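Local structure of glycine betaine/carnitine/choline ABC transporter (Staphylococcus aureus subsp. aureus Mu50, 3O66) at residues T18-S21 and Q22-H26; M176-G179 and L180-A184; L256-A260 and D261-K265. The protein probably serves as the substrate-binding component of an ABC importer, capturing glycine betaine, carnitine or choline for uptake into the cell. One frame throughout, in Å; residues are numbered along the deposited sequence. Where two conformers were deposited one is given.

Interaction 1. Residues T18-S21 and Q22-H26; sequences TSES and QIISH
With OG swung beside its own backbone nitrogen and opposite the carbonyl carbon (chi1 -58°), Ser25 folds its hydroxyl back onto the preceding helical turn, where OG donates to Ser21 O at 2.7 Å. The same oxygen takes the routine helical bond from Ser25 N at 2.8 Å, and the two donors arrive from opposite faces of the carbonyl plane. Serine suits the place because its short arm lets the buried hydroxyl reach the carbonyl one turn back, beside a weak bond to Thr14 O. Ser21 takes a different rotamer, OG trans to its nitrogen (chi1 173°), and its hydroxyl pairs with Leu16 N rather than with Ser25.

One turn earlier, Thr18 is the N-cap: its OG1 accepts from Ser21 N at 3.1 Å, while Thr18 O takes Gln22 N, also at 3.1 Å. Threonine is apt, since its hydroxyl can satisfy an amide that has no preceding turn to bond to. The chain of Gln22 lies alongside this first turn, with CG 3.2 Å from Thr18 O. Ile23 N bonds Ser19 O in a short 2.7 Å link, and the CG1 branch of Ile23 lies against the same oxygen. Glu20 and Ile24 run side by side in the same direction, CG of the glutamate 4.2 Å from CD1 of the isoleucine, so Ile24 lines one side of the buried acid's stem.

Beyond that stem, Glu20 OE1 bonds Thr198 and Asn257, and OE2 bonds Tyr70 and Asn114. An acetate ion near this side chain probably comes from the crystallisation liquor but may mark a pocket. Four bonds, two on each oxygen, fix the rotation of the carboxylate, and the amide and hydroxyl partners, with the nearby N-terminal end of the helix, would probably favour its ionised form.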
loop_
_atom_site.group_PDB
_atom_site.type_symbol
_atom_site.label_atom_id
_atom_site.label_comp_id
_atom_site.label_asym_id
_atom_site.label_seq_id
_atom_site.Cartn_x
_atom_site.Cartn_y
_atom_site.Cartn_z
ATOM N N THR A 18 10.223 -3.941 0.886
ATOM C CA THR A 18 9.213 -4.367 -0.094
ATOM C C THR A 18 9.503 -3.665 -1.412
ATOM O O THR A 18 10.032 -2.549 -1.410
ATOM C CB THR A 18 7.795 -3.980 0.348
ATOM O OG1 THR A 18 7.673 -2.541 0.409
ATOM C CG2 THR A 18 7.464 -4.585 1.717
ATOM N N SER A 19 9.215 -4.328 -2.528
ATOM C CA SER A 19 9.413 -3.699 -3.841
ATOM C C SER A 19 8.576 -2.439 -3.969
ATOM O O SER A 19 9.024 -1.447 -4.516
ATOM C CB SER A 19 9.071 -4.659 -4.983
ATOM O OG SER A 19 9.949 -5.756 -4.917
ATOM N N GLU A 20 7.372 -2.481 -3.421
ATOM C CA GLU A 20 6.480 -1.359 -3.468
ATOM C C GLU A 20 7.103 -0.083 -2.881
ATOM O O GLU A 20 7.109 0.987 -3.522
ATOM C CB GLU A 20 5.223 -1.705 -2.690
ATOM C CG GLU A 20 4.190 -0.607 -2.757
ATOM C CD GLU A 20 2.819 -1.108 -2.343
ATOM O OE1 GLU A 20 2.281 -1.986 -3.053
ATOM O OE2 GLU A 20 2.304 -0.626 -1.320
ATOM N N SER A 21 7.601 -0.194 -1.654
ATOM C CA SER A 21 8.278 0.927 -1.008
ATOM C C SER A 21 9.518 1.362 -1.794
ATOM O O SER A 21 9.784 2.577 -1.946
ATOM C CB SER A 21 8.638 0.576 0.428
ATOM O OG SER A 21 9.436 1.597 0.985
ATOM N N GLN A 22 10.269 0.390 -2.310
ATOM C CA GLN A 22 11.489 0.731 -3.042
ATOM C C GLN A 22 11.184 1.447 -4.367
ATOM O O GLN A 22 11.852 2.429 -4.704
ATOM C CB GLN A 22 12.396 -0.477 -3.222
ATOM C CG GLN A 22 12.837 -1.044 -1.855
ATOM C CD GLN A 22 13.542 -2.357 -1.970
ATOM O OE1 GLN A 22 13.254 -3.165 -2.863
ATOM N NE2 GLN A 22 14.481 -2.598 -1.056
ATOM N N ILE A 23 10.186 0.963 -5.088
ATOM C CA ILE A 23 9.714 1.631 -6.322
ATOM C C ILE A 23 9.349 3.108 -6.069
ATOM O O ILE A 23 9.911 4.024 -6.719
ATOM C CB ILE A 23 8.563 0.843 -7.012
ATOM C CG1 ILE A 23 9.070 -0.511 -7.524
ATOM C CG2 ILE A 23 7.884 1.688 -8.229
ATOM C CD1 ILE A 23 7.932 -1.533 -7.813
ATOM N N ILE A 24 8.436 3.344 -5.134
ATOM C CA ILE A 24 7.980 4.712 -4.843
ATOM C C ILE A 24 9.078 5.578 -4.203
ATOM O O ILE A 24 9.163 6.771 -4.485
ATOM C CB ILE A 24 6.749 4.693 -3.965
ATOM C CG1 ILE A 24 5.662 3.823 -4.600
ATOM C CG2 ILE A 24 6.237 6.119 -3.716
ATOM C CD1 ILE A 24 4.558 3.469 -3.625
ATOM N N SER A 25 9.923 4.992 -3.356
ATOM C CA SER A 25 11.086 5.754 -2.823
ATOM C C SER A 25 12.069 6.181 -3.906
ATOM O O SER A 25 12.573 7.314 -3.904
ATOM C CB SER A 25 11.796 4.973 -1.716
ATOM O OG SER A 25 10.865 4.694 -0.693
ATOM N N HIS A 26 12.323 5.292 -4.865
ATOM C CA HIS A 26 13.217 5.656 -5.953
ATOM C C HIS A 26 12.552 6.643 -6.870
ATOM O O HIS A 26 13.242 7.459 -7.482
ATOM C CB HIS A 26 13.660 4.423 -6.762
ATOM C CG HIS A 26 14.807 3.709 -6.143
ATOM N ND1 HIS A 26 16.072 4.250 -6.079
ATOM C CD2 HIS A 26 14.873 2.515 -5.511
ATOM C CE1 HIS A 26 16.876 3.408 -5.453
ATOM N NE2 HIS A 26 16.172 2.347 -5.100
#

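Interaction 2. Residues M176-G179 and L180-A184; sequences MQIG and LVYDA
Two consecutive i to i+3 bonds turn the chain here: Leu180 N donates to Gln177 O at 2.9 Å and Val181 N to Ile178 O at 3.2 Å, each donor standing well above the carbonyl plane, as in a tight turn. Gly179 O instead reaches the next turn through a water, which donates to it and accepts from Asp183 N. Met176, present as selenomethionine, bends about its CG-SE bond (chi3 -75°), bringing its terminal methyl against the first helical turn, with CE 3.8 Å from Leu180 CB and 3.9 Å from Ala184 CB. Its CG meets Val181 CG1, while the other branch, Val181 CG2, takes Ile178 CD1 at 3.9 Å and also sits over the centre of one face of the Tyr182 ring; a beta-branched residue can thus touch several neighbours at once. Tyr182 turns a ring edge to Gly179 O, with CD2 3.6 Å away, and its hydroxyl bonds Tyr196 N. Ile178 and Val181 also pack on strand 192-196. Such a turn leads from strand 172-176 into helix 181-186, which returns to strand 192-196: a beta-alpha-beta crossover in the second lobe of a type II periplasmic-binding-protein fold.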
loop_
_atom_site.group_PDB
_atom_site.type_symbol
_atom_site.label_atom_id
_atom_site.label_comp_id
_atom_site.label_asym_id
_atom_site.label_seq_id
_atom_site.Cartn_x
_atom_site.Cartn_y
_atom_site.Cartn_z
HETATM N N MSE A 176 -2.030 -19.923 6.250
HETATM C CA MSE A 176 -0.767 -20.207 5.548
HETATM C C MSE A 176 0.068 -18.939 5.398
HETATM O O MSE A 176 -0.335 -17.893 5.857
HETATM C CB MSE A 176 -1.048 -20.800 4.156
HETATM C CG MSE A 176 -2.005 -19.896 3.307
HETATM SE SE MSE A 176 -2.667 -20.794 1.737
HETATM C CE MSE A 176 -1.087 -20.711 0.630
ATOM N N GLN A 177 1.225 -19.039 4.748
ATOM C CA GLN A 177 2.037 -17.858 4.432
ATOM C C GLN A 177 1.341 -17.001 3.389
ATOM O O GLN A 177 1.029 -17.478 2.295
ATOM C CB GLN A 177 3.385 -18.269 3.849
ATOM C CG GLN A 177 4.398 -18.769 4.825
ATOM C CD GLN A 177 5.814 -18.555 4.305
ATOM O OE1 GLN A 177 6.208 -19.122 3.270
ATOM N NE2 GLN A 177 6.582 -17.717 5.010
ATOM N N ILE A 178 1.133 -15.730 3.721
ATOM C CA ILE A 178 0.420 -14.799 2.857
ATOM C C ILE A 178 1.077 -14.749 1.463
ATOM O O ILE A 178 0.387 -14.701 0.437
ATOM C CB ILE A 178 0.320 -13.389 3.552
ATOM C CG1 ILE A 178 -0.462 -12.389 2.714
ATOM C CG2 ILE A 178 1.694 -12.830 3.810
ATOM C CD1 ILE A 178 -1.736 -12.845 2.283
ATOM N N GLY A 179 2.399 -14.811 1.438
ATOM C CA GLY A 179 3.183 -14.792 0.190
ATOM C C GLY A 179 2.801 -15.880 -0.809
ATOM O O GLY A 179 2.981 -15.703 -2.015
ATOM N N LEU A 180 2.258 -16.982 -0.299
ATOM C CA LEU A 180 1.892 -18.150 -1.101
ATOM C C LEU A 180 0.414 -18.255 -1.554
ATOM O O LEU A 180 0.086 -19.157 -2.339
ATOM C CB LEU A 180 2.306 -19.435 -0.382
ATOM C CG LEU A 180 3.803 -19.604 -0.094
ATOM C CD1 LEU A 180 4.095 -21.036 0.404
ATOM C CD2 LEU A 180 4.611 -19.288 -1.341
ATOM N N VAL A 181 -0.459 -17.345 -1.099
ATOM C CA VAL A 181 -1.892 -17.414 -1.433
ATOM C C VAL A 181 -2.180 -17.137 -2.913
ATOM O O VAL A 181 -3.138 -17.700 -3.463
ATOM C CB VAL A 181 -2.807 -16.517 -0.496
ATOM C CG1 VAL A 181 -2.575 -16.866 0.966
ATOM C CG2 VAL A 181 -2.636 -15.009 -0.781
ATOM N N TYR A 182 -1.338 -16.316 -3.565
ATOM C CA TYR A 182 -1.550 -15.941 -4.979
ATOM C C TYR A 182 -1.375 -17.136 -5.892
ATOM O O TYR A 182 -2.242 -17.396 -6.734
ATOM C CB TYR A 182 -0.660 -14.770 -5.418
ATOM C CG TYR A 182 -0.658 -13.702 -4.363
ATOM C CD1 TYR A 182 -1.749 -12.818 -4.227
ATOM C CD2 TYR A 182 0.401 -13.626 -3.449
ATOM C CE1 TYR A 182 -1.768 -11.861 -3.225
ATOM C CE2 TYR A 182 0.404 -12.666 -2.446
ATOM C CZ TYR A 182 -0.668 -11.796 -2.326
ATOM O OH TYR A 182 -0.600 -10.887 -1.282
ATOM N N ASP A 183 -0.289 -17.874 -5.706
ATOM C CA ASP A 183 -0.060 -19.079 -6.496
ATOM C C ASP A 183 -1.041 -20.207 -6.140
ATOM O O ASP A 183 -1.465 -20.960 -7.015
ATOM C CB ASP A 183 1.391 -19.526 -6.357
ATOM C CG ASP A 183 2.355 -18.560 -7.012
ATOM O OD1 ASP A 183 2.120 -18.169 -8.170
ATOM O OD2 ASP A 183 3.345 -18.172 -6.371
ATOM N N ALA A 184 -1.422 -20.307 -4.864
ATOM C CA ALA A 184 -2.410 -21.308 -4.441
ATOM C C ALA A 184 -3.780 -21.035 -5.100
ATOM O O ALA A 184 -4.519 -21.952 -5.496
ATOM C CB ALA A 184 -2.510 -21.324 -2.904
HETATM O O HOH W 1 1.885 -16.824 -4.276
#

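Interaction 3. Residues L256-A260 and D261-K265; sequences LNYEA and DGKGK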
loop_
_atom_site.group_PDB
_atom_site.type_symbol
_atom_site.label_atom_id
_atom_site.label_comp_id
_atom_site.label_asym_id
_atom_site.label_seq_id
_atom_site.Cartn_x
_atom_site.Cartn_y
_atom_site.Cartn_z
ATOM N N LEU A 256 3.227 -2.228 -11.433
ATOM C CA LEU A 256 4.586 -1.811 -11.110
ATOM C C LEU A 256 5.243 -2.863 -10.240
ATOM O O LEU A 256 6.392 -3.237 -10.468
ATOM C CB LEU A 256 4.580 -0.442 -10.391
ATOM C CG LEU A 256 4.161 0.723 -11.291
ATOM C CD1 LEU A 256 3.957 1.972 -10.418
ATOM C CD2 LEU A 256 5.171 0.968 -12.451
ATOM N N ASN A 257 4.513 -3.361 -9.243
ATOM C CA ASN A 257 5.082 -4.431 -8.399
ATOM C C ASN A 257 5.460 -5.657 -9.232
ATOM O O ASN A 257 6.472 -6.317 -8.962
ATOM C CB ASN A 257 4.133 -4.832 -7.289
ATOM C CG ASN A 257 4.218 -3.903 -6.102
ATOM O OD1 ASN A 257 5.306 -3.371 -5.777
ATOM N ND2 ASN A 257 3.082 -3.666 -5.455
ATOM N N TYR A 258 4.650 -5.956 -10.243
ATOM C CA TYR A 258 4.903 -7.115 -11.104
ATOM C C TYR A 258 6.232 -6.934 -11.846
ATOM O O TYR A 258 7.008 -7.900 -12.025
ATOM C CB TYR A 258 3.740 -7.301 -12.087
ATOM C CG TYR A 258 3.891 -8.398 -13.129
ATOM C CD1 TYR A 258 4.401 -9.649 -12.797
ATOM C CD2 TYR A 258 3.444 -8.191 -14.437
ATOM C CE1 TYR A 258 4.520 -10.669 -13.762
ATOM C CE2 TYR A 258 3.544 -9.188 -15.400
ATOM C CZ TYR A 258 4.081 -10.422 -15.056
ATOM O OH TYR A 258 4.172 -11.388 -16.024
ATOM N N GLU A 259 6.484 -5.702 -12.279
ATOM C CA GLU A 259 7.700 -5.369 -13.019
ATOM C C GLU A 259 8.926 -5.707 -12.155
ATOM O O GLU A 259 9.931 -6.179 -12.670
ATOM C CB GLU A 259 7.721 -3.878 -13.375
ATOM C CG GLU A 259 6.687 -3.436 -14.422
ATOM C CD GLU A 259 6.932 -4.016 -15.790
ATOM O OE1 GLU A 259 8.003 -3.755 -16.387
ATOM O OE2 GLU A 259 6.031 -4.731 -16.284
ATOM N N ALA A 260 8.849 -5.422 -10.854
ATOM C CA ALA A 260 9.981 -5.730 -9.957
ATOM C C ALA A 260 10.036 -7.189 -9.472
ATOM O O ALA A 260 11.076 -7.825 -9.527
ATOM C CB ALA A 260 10.026 -4.764 -8.786
ATOM N N ASP A 261 8.905 -7.724 -9.052
ATOM C CA ASP A 261 8.846 -9.050 -8.417
ATOM C C ASP A 261 8.666 -10.209 -9.376
ATOM O O ASP A 261 9.210 -11.283 -9.145
ATOM C CB ASP A 261 7.722 -9.098 -7.383
ATOM C CG ASP A 261 7.990 -8.221 -6.190
ATOM O OD1 ASP A 261 9.172 -7.914 -5.886
ATOM O OD2 ASP A 261 6.994 -7.825 -5.555
ATOM N N GLY A 262 7.879 -10.012 -10.427
ATOM C CA GLY A 262 7.667 -11.043 -11.463
ATOM C C GLY A 262 8.671 -10.951 -12.604
ATOM O O GLY A 262 9.151 -11.980 -13.097
ATOM N N LYS A 263 9.000 -9.738 -13.047
ATOM C CA LYS A 263 9.951 -9.616 -14.166
ATOM C C LYS A 263 11.383 -9.376 -13.677
ATOM O O LYS A 263 12.314 -9.324 -14.464
ATOM C CB LYS A 263 9.523 -8.529 -15.163
ATOM C CG LYS A 263 8.035 -8.555 -15.572
ATOM C CD LYS A 263 7.777 -7.619 -16.748
ATOM C CE LYS A 263 6.335 -7.697 -17.208
ATOM N NZ LYS A 263 6.030 -6.659 -18.231
ATOM N N GLY A 264 11.544 -9.227 -12.369
ATOM C CA GLY A 264 12.864 -9.130 -11.744
ATOM C C GLY A 264 13.633 -7.832 -11.994
ATOM O O GLY A 264 14.866 -7.788 -11.808
ATOM N N LYS A 265 12.947 -6.780 -12.437
ATOM C CA LYS A 265 13.614 -5.505 -12.676
ATOM C C LYS A 265 13.944 -4.815 -11.343
ATOM O O LYS A 265 13.206 -4.962 -10.367
ATOM C CB LYS A 265 12.760 -4.592 -13.572
ATOM C CG LYS A 265 12.460 -5.179 -14.976
ATOM C CD LYS A 265 11.555 -4.224 -15.793
ATOM C CE LYS A 265 11.383 -4.696 -17.246
ATOM N NZ LYS A 265 10.619 -3.684 -18.040
HETATM O O HOH W 2 13.440 -6.581 -8.465
#
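Two lysines share the carboxylate of Glu259, one on each oxygen. Lys263 NZ donates to Glu259 OE2 at 2.7 Å from the syn side and slightly out of the carboxylate plane, whereas Lys265 NZ meets Glu259 OE1 at 3.1 Å, nearly along its C-O axis. A bend at chi2 (-66°) turns the glutamate head toward the following loop, and both extended lysine chains lie alongside it, pointing the same way. Lysine suits these surface positions, its long arm spanning the distance to the acid. Lys265 NZ has a further, long and weak ion pair with Glu273. Another acid of this region, Asp261, bonds Ser19 OG through OD1.

Main-chain bonds show the helix coming undone. Asp261 N still makes the standard i to i+4 bond to Asn257 O, but Tyr258 O accepts two donors, Gly262 N at 2.8 Å and Lys263 N at 2.9 Å, the second from one residue further on. Lys265 N then reaches back six residues to Glu259 O at 3.1 Å, in the carbonyl plane. This is a glycine-terminated helix C-terminus, in which Gly264 has a positive phi (71°), a backbone shape that glycine takes easily, and reverses the chain toward helix 267-277. Two weaker CA-H...O contacts follow the reversal, from Gly264 CA to Ala260 O and from Ala260 CA to Lys265 O; a water also donates to both of these oxygens.

Apolar contact centres on Tyr258. Lys263 passes obliquely across its ring, CG over one face and CE 3.6 Å from CE2. Gly262 CA comes within 3.8 Å of CD1, and glycine fits because a CB here would run into that atom. On the inward side, the small Ala260 packs against Ser19 and Ile23 of helix 19-35.

Overall arrangement
Along the chain the contacts follow in series: interaction 1 starts helix 19-35 in the first lobe, interaction 2 enters helix 181-186 in the second, and interaction 3 ends helix 250-261. Interactions 1 and 3 touch, their centres 11 Å apart; there the start of helix 19-35 meets the end of helix 250-261, and Ile23 packs against Leu256 and Asn257. Interaction 2 stands apart, its centre about 21 Å from that of interaction 1 and 17 Å from that of interaction 3. Each lobe has its own five-stranded mixed sheet. Thr198, just beyond strand 192-196, is bonded from both interactions 1 and 3, thereby joining the two lobes near their interface.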